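Local atomic coordinates of TSSL (Francisella novicida, PDB entry 4ACK), a protein that probably acts as a DotU-family inner-membrane component of the type VI secretion system, a machine linked to virulence. Residues A67-D70 with E71-L75; I7-I10 with L11-K15. One frame throughout, in Å; residues are numbered along the deposited sequence.

Overall arrangement
Both contacts are short runs of helix, each pairing residues one turn apart, in an all-helical DotU-family domain: contact 2 on helix 4-20, contact 1 on helix 55-79. Their centres are 15 Å apart, and the two helices meet directly where Val-69 and Tyr-68 pack on Ile-13 and Ile-14. Contact 1 is the more buried, and its chemistry is mixed: apolar Val-69 and Leu-73 turn to helix 4-20, while Asp-70, Glu-71 and Lys-72 bond to loops and the start of helix 89-94. Contact 2 is only partly buried and almost wholly aliphatic, with isoleucines facing three helices and Glu-8, Leu-11 and Lys-15 exposed on its outer surface.

Contact 1 of 2, residues A67-D70 with E71-L75; sequences AYVD and EKLML
Lys-72 sets its CG over one face of the Tyr-68 ring, one turn earlier in the same helix. This carbon sits 4.1 Å from the ring centroid, 22° off the normal and displaced toward the rim, a CH-pi contact, while CE reaches Tyr-68 CE2 at 3.9 Å. A chi1 of -70° puts CG beside the backbone N and over the ring; a bend at chi2 then leads the chain past the rim and on, extended, to NZ. There the ammonium forms a salt bridge with Glu-71, NZ to OE2 3.2 Å, in which OE2 offers its anti lone pair, and also bonds to Asp-131 O. Glu-71 is held by the backbone N-H groups of Tyr-133 and Gly-134. On the flank of Val-69, its CG1 lies 4.2 Å from Leu-73 CD2. Beneath run i to i+4 helical bonds, such as Met-74 N to Asp-70 O at 2.8 Å. With CG beside its own N (chi1 -74°), Asp-70 leads its buried carboxylate away from the next turn to Trp-86 NE1 and the N-H groups of Leu-89 and Gln-90, joining helix 55-79 to the first turn of helix 89-94, while Val-69 and Leu-73 pack against helix 4-20.

Contact 2 of 2, residues I7-I10 with L11-K15; sequences IEII and LDIIK
Ile-9 overlaps Ile-13 one turn further along the alpha-helix: its CG2 methyl meets Ile-13 CD1 at 3.9 Å, the two side chains crossing at a slant. This is i to i+4 apolar side-chain packing on helix 4-20 of the all-helical DotU domain, and it is repeated at two neighbouring positions. Ile-10 and Ile-14 lie side by side and point the same way, with Ile-10 CG2 4.2 Å from Ile-14 CD1. Ile-7 and Leu-11 cross at a slant, as Ile-9 and Ile-13 do, with Ile-7 CG2 4.1 Å from Leu-11 CD1, although Leu-11 is exposed. In all three pairs the earlier isoleucine holds CG2 opposite its backbone N (chi1 near -70° for CG1), which turns this methyl toward the following turn. Ile-13 and Ile-14 contribute the CD1 at the end of their longer branch, Leu-11 one of its two terminal methyls.

The backbone beneath is regular. Leu-11 N bonds to Ile-7 O with an N-H...O angle of 166°, and Ile-13 N to Ile-9 O at 173°, both nearly straight.

The isoleucines divide their faces among three helices. Ile-7 and Ile-10 rest on helix 118-129 through Ile-119, Ile-9 and Ile-13 on helix 30-52 at Ser-41, and Ile-13 and Ile-14 on helix 55-79 at Leu-65. On the outer side Asp-12 and Lys-15 form a long salt bridge, with OD1 3.9 Å from NZ. Deeper in, Ile-14 CG1 lies obliquely beyond the oxygen of the residue one turn earlier, 3.3 Å from Ile-10 O.

Contact 1 of 2, residues A67-D70 with E71-L75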
loop_
_atom_site.group_PDB
_atom_site.type_symbol
_atom_site.label_atom_id
_atom_site.label_comp_id
_atom_site.label_asym_id
_atom_site.label_seq_id
_atom_site.Cartn_x
_atom_site.Cartn_y
_atom_site.Cartn_z
ATOM N N ALA A 67 1.770 1.547 -3.180
ATOM C CA ALA A 67 2.677 2.596 -2.765
ATOM C C ALA A 67 3.493 2.164 -1.530
ATOM O O ALA A 67 4.680 2.508 -1.411
ATOM C CB ALA A 67 1.894 3.851 -2.435
ATOM N N TYR A 68 2.857 1.453 -0.595
ATOM C CA TYR A 68 3.560 0.911 0.526
ATOM C C TYR A 68 4.669 -0.101 0.045
ATOM O O TYR A 68 5.845 -0.010 0.472
ATOM C CB TYR A 68 2.586 0.288 1.509
ATOM C CG TYR A 68 3.241 -0.689 2.482
ATOM C CD1 TYR A 68 3.429 -2.065 2.136
ATOM C CD2 TYR A 68 3.783 -0.234 3.671
ATOM C CE1 TYR A 68 4.108 -2.966 3.016
ATOM C CE2 TYR A 68 4.448 -1.094 4.565
ATOM C CZ TYR A 68 4.596 -2.463 4.247
ATOM O OH TYR A 68 5.226 -3.257 5.176
ATOM N N VAL A 69 4.301 -1.039 -0.843
ATOM C CA VAL A 69 5.248 -2.021 -1.352
ATOM C C VAL A 69 6.400 -1.309 -2.099
ATOM O O VAL A 69 7.585 -1.568 -1.823
ATOM C CB VAL A 69 4.611 -3.026 -2.306
ATOM C CG1 VAL A 69 5.702 -3.919 -2.882
ATOM C CG2 VAL A 69 3.551 -3.895 -1.574
ATOM N N ASP A 70 6.043 -0.437 -3.042
ATOM C CA ASP A 70 7.027 0.362 -3.734
ATOM C C ASP A 70 7.978 1.080 -2.774
ATOM O O ASP A 70 9.184 1.075 -3.015
ATOM C CB ASP A 70 6.375 1.376 -4.645
ATOM C CG ASP A 70 5.805 0.759 -5.885
ATOM O OD1 ASP A 70 6.138 -0.421 -6.227
ATOM O OD2 ASP A 70 4.994 1.460 -6.532
ATOM N N GLU A 71 7.443 1.660 -1.686
ATOM C CA GLU A 71 8.258 2.469 -0.786
ATOM C C GLU A 71 9.310 1.606 -0.070
ATOM O O GLU A 71 10.422 2.031 0.216
ATOM C CB GLU A 71 7.389 3.129 0.288
ATOM C CG GLU A 71 8.218 4.071 1.246
ATOM C CD GLU A 71 7.345 4.834 2.203
ATOM O OE1 GLU A 71 6.570 5.675 1.693
ATOM O OE2 GLU A 71 7.409 4.576 3.439
ATOM N N LYS A 72 8.887 0.410 0.317
ATOM C CA LYS A 72 9.742 -0.448 1.105
ATOM C C LYS A 72 10.842 -1.023 0.169
ATOM O O LYS A 72 12.000 -1.139 0.560
ATOM C CB LYS A 72 8.898 -1.527 1.817
ATOM C CG LYS A 72 7.991 -0.959 2.948
ATOM C CD LYS A 72 8.684 0.204 3.735
ATOM C CE LYS A 72 7.802 0.858 4.831
ATOM N NZ LYS A 72 8.377 2.208 5.311
ATOM N N LEU A 73 10.473 -1.291 -1.072
ATOM C CA LEU A 73 11.381 -1.816 -2.039
ATOM C C LEU A 73 12.388 -0.775 -2.471
ATOM O O LEU A 73 13.582 -1.103 -2.572
ATOM C CB LEU A 73 10.643 -2.391 -3.250
ATOM C CG LEU A 73 10.316 -3.898 -3.091
ATOM C CD1 LEU A 73 11.627 -4.682 -3.323
ATOM C CD2 LEU A 73 9.755 -4.269 -1.726
ATOM N N MET A 74 11.919 0.456 -2.718
ATOM C CA MET A 74 12.824 1.557 -3.059
ATOM C C MET A 74 13.821 1.831 -1.942
ATOM O O MET A 74 14.940 2.227 -2.222
ATOM C CB MET A 74 12.091 2.845 -3.410
ATOM C CG MET A 74 11.409 2.880 -4.767
ATOM S SD MET A 74 12.372 2.222 -6.149
ATOM C CE MET A 74 12.196 3.536 -7.327
ATOM N N LEU A 75 13.416 1.608 -0.696
ATOM C CA LEU A 75 14.253 1.838 0.450
ATOM C C LEU A 75 15.299 0.736 0.616
ATOM O O LEU A 75 16.455 1.034 0.908
ATOM C CB LEU A 75 13.425 1.974 1.708
ATOM C CG LEU A 75 14.065 2.896 2.746
ATOM C CD1 LEU A 75 13.872 4.378 2.383
ATOM C CD2 LEU A 75 13.518 2.595 4.135
#

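Contact 2 of 2, residues I7-I10 with L11-K15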
loop_
_atom_site.group_PDB
_atom_site.type_symbol
_atom_site.label_atom_id
_atom_site.label_comp_id
_atom_site.label_asym_id
_atom_site.label_seq_id
_atom_site.Cartn_x
_atom_site.Cartn_y
_atom_site.Cartn_z
ATOM N N ILE A 7 -9.038 -8.621 2.703
ATOM C CA ILE A 7 -8.128 -8.319 3.770
ATOM C C ILE A 7 -6.955 -9.321 3.780
ATOM O O ILE A 7 -5.773 -8.920 3.786
ATOM C CB ILE A 7 -8.805 -8.225 5.139
ATOM C CG1 ILE A 7 -9.680 -6.981 5.250
ATOM C CG2 ILE A 7 -7.766 -8.142 6.229
ATOM C CD1 ILE A 7 -8.844 -5.642 5.193
ATOM N N GLU A 8 -7.264 -10.620 3.709
ATOM C CA GLU A 8 -6.224 -11.651 3.733
ATOM C C GLU A 8 -5.260 -11.424 2.602
ATOM O O GLU A 8 -4.070 -11.578 2.751
ATOM C CB GLU A 8 -6.825 -13.086 3.606
ATOM C CG GLU A 8 -7.352 -13.717 4.927
ATOM C CD GLU A 8 -7.742 -15.237 4.753
ATOM O OE1 GLU A 8 -8.144 -15.654 3.630
ATOM O OE2 GLU A 8 -7.635 -16.000 5.752
ATOM N N ILE A 9 -5.758 -11.137 1.427
ATOM C CA ILE A 9 -4.820 -10.847 0.382
ATOM C C ILE A 9 -3.874 -9.634 0.739
ATOM O O ILE A 9 -2.679 -9.687 0.476
ATOM C CB ILE A 9 -5.540 -10.613 -0.889
ATOM C CG1 ILE A 9 -6.265 -11.905 -1.311
ATOM C CG2 ILE A 9 -4.565 -10.124 -1.950
ATOM C CD1 ILE A 9 -7.023 -11.766 -2.661
ATOM N N ILE A 10 -4.415 -8.574 1.333
ATOM C CA ILE A 10 -3.633 -7.375 1.658
ATOM C C ILE A 10 -2.525 -7.755 2.697
ATOM O O ILE A 10 -1.364 -7.424 2.507
ATOM C CB ILE A 10 -4.569 -6.239 2.167
ATOM C CG1 ILE A 10 -5.448 -5.721 0.992
ATOM C CG2 ILE A 10 -3.785 -5.150 2.940
ATOM C CD1 ILE A 10 -6.747 -4.982 1.491
ATOM N N LEU A 11 -2.910 -8.493 3.747
ATOM C CA LEU A 11 -1.959 -9.154 4.676
ATOM C C LEU A 11 -0.929 -10.009 4.003
ATOM O O LEU A 11 0.240 -9.944 4.340
ATOM C CB LEU A 11 -2.706 -9.966 5.718
ATOM C CG LEU A 11 -3.564 -9.092 6.624
ATOM C CD1 LEU A 11 -4.349 -9.966 7.641
ATOM C CD2 LEU A 11 -2.693 -8.060 7.349
ATOM N N ASP A 12 -1.332 -10.768 3.002
ATOM C CA ASP A 12 -0.366 -11.606 2.327
ATOM C C ASP A 12 0.724 -10.777 1.610
ATOM O O ASP A 12 1.929 -11.084 1.730
ATOM C CB ASP A 12 -1.023 -12.615 1.384
ATOM C CG ASP A 12 -0.134 -13.817 1.105
ATOM O OD1 ASP A 12 0.541 -14.299 2.047
ATOM O OD2 ASP A 12 -0.104 -14.279 -0.061
ATOM N N ILE A 13 0.287 -9.761 0.865
ATOM C CA ILE A 13 1.181 -8.796 0.243
ATOM C C ILE A 13 2.045 -8.117 1.281
ATOM O O ILE A 13 3.237 -8.010 1.116
ATOM C CB ILE A 13 0.400 -7.774 -0.601
ATOM C CG1 ILE A 13 -0.167 -8.515 -1.813
ATOM C CG2 ILE A 13 1.305 -6.621 -1.013
ATOM C CD1 ILE A 13 -1.433 -7.868 -2.441
ATOM N N ILE A 14 1.470 -7.676 2.378
ATOM C CA ILE A 14 2.325 -7.085 3.361
ATOM C C ILE A 14 3.456 -8.167 3.722
ATOM O O ILE A 14 4.657 -7.912 3.516
ATOM C CB ILE A 14 1.506 -6.437 4.474
ATOM C CG1 ILE A 14 0.680 -5.253 3.899
ATOM C CG2 ILE A 14 2.392 -5.911 5.545
ATOM C CD1 ILE A 14 -0.178 -4.528 4.975
ATOM N N LYS A 15 3.068 -9.387 4.129
ATOM C CA LYS A 15 4.005 -10.537 4.288
ATOM C C LYS A 15 5.046 -10.715 3.139
ATOM O O LYS A 15 6.246 -10.593 3.387
ATOM C CB LYS A 15 3.180 -11.837 4.582
ATOM C CG LYS A 15 3.965 -13.109 5.026
ATOM C CD LYS A 15 3.035 -14.360 5.210
ATOM C CE LYS A 15 2.694 -15.033 3.843
ATOM N NZ LYS A 15 3.668 -16.128 3.465
#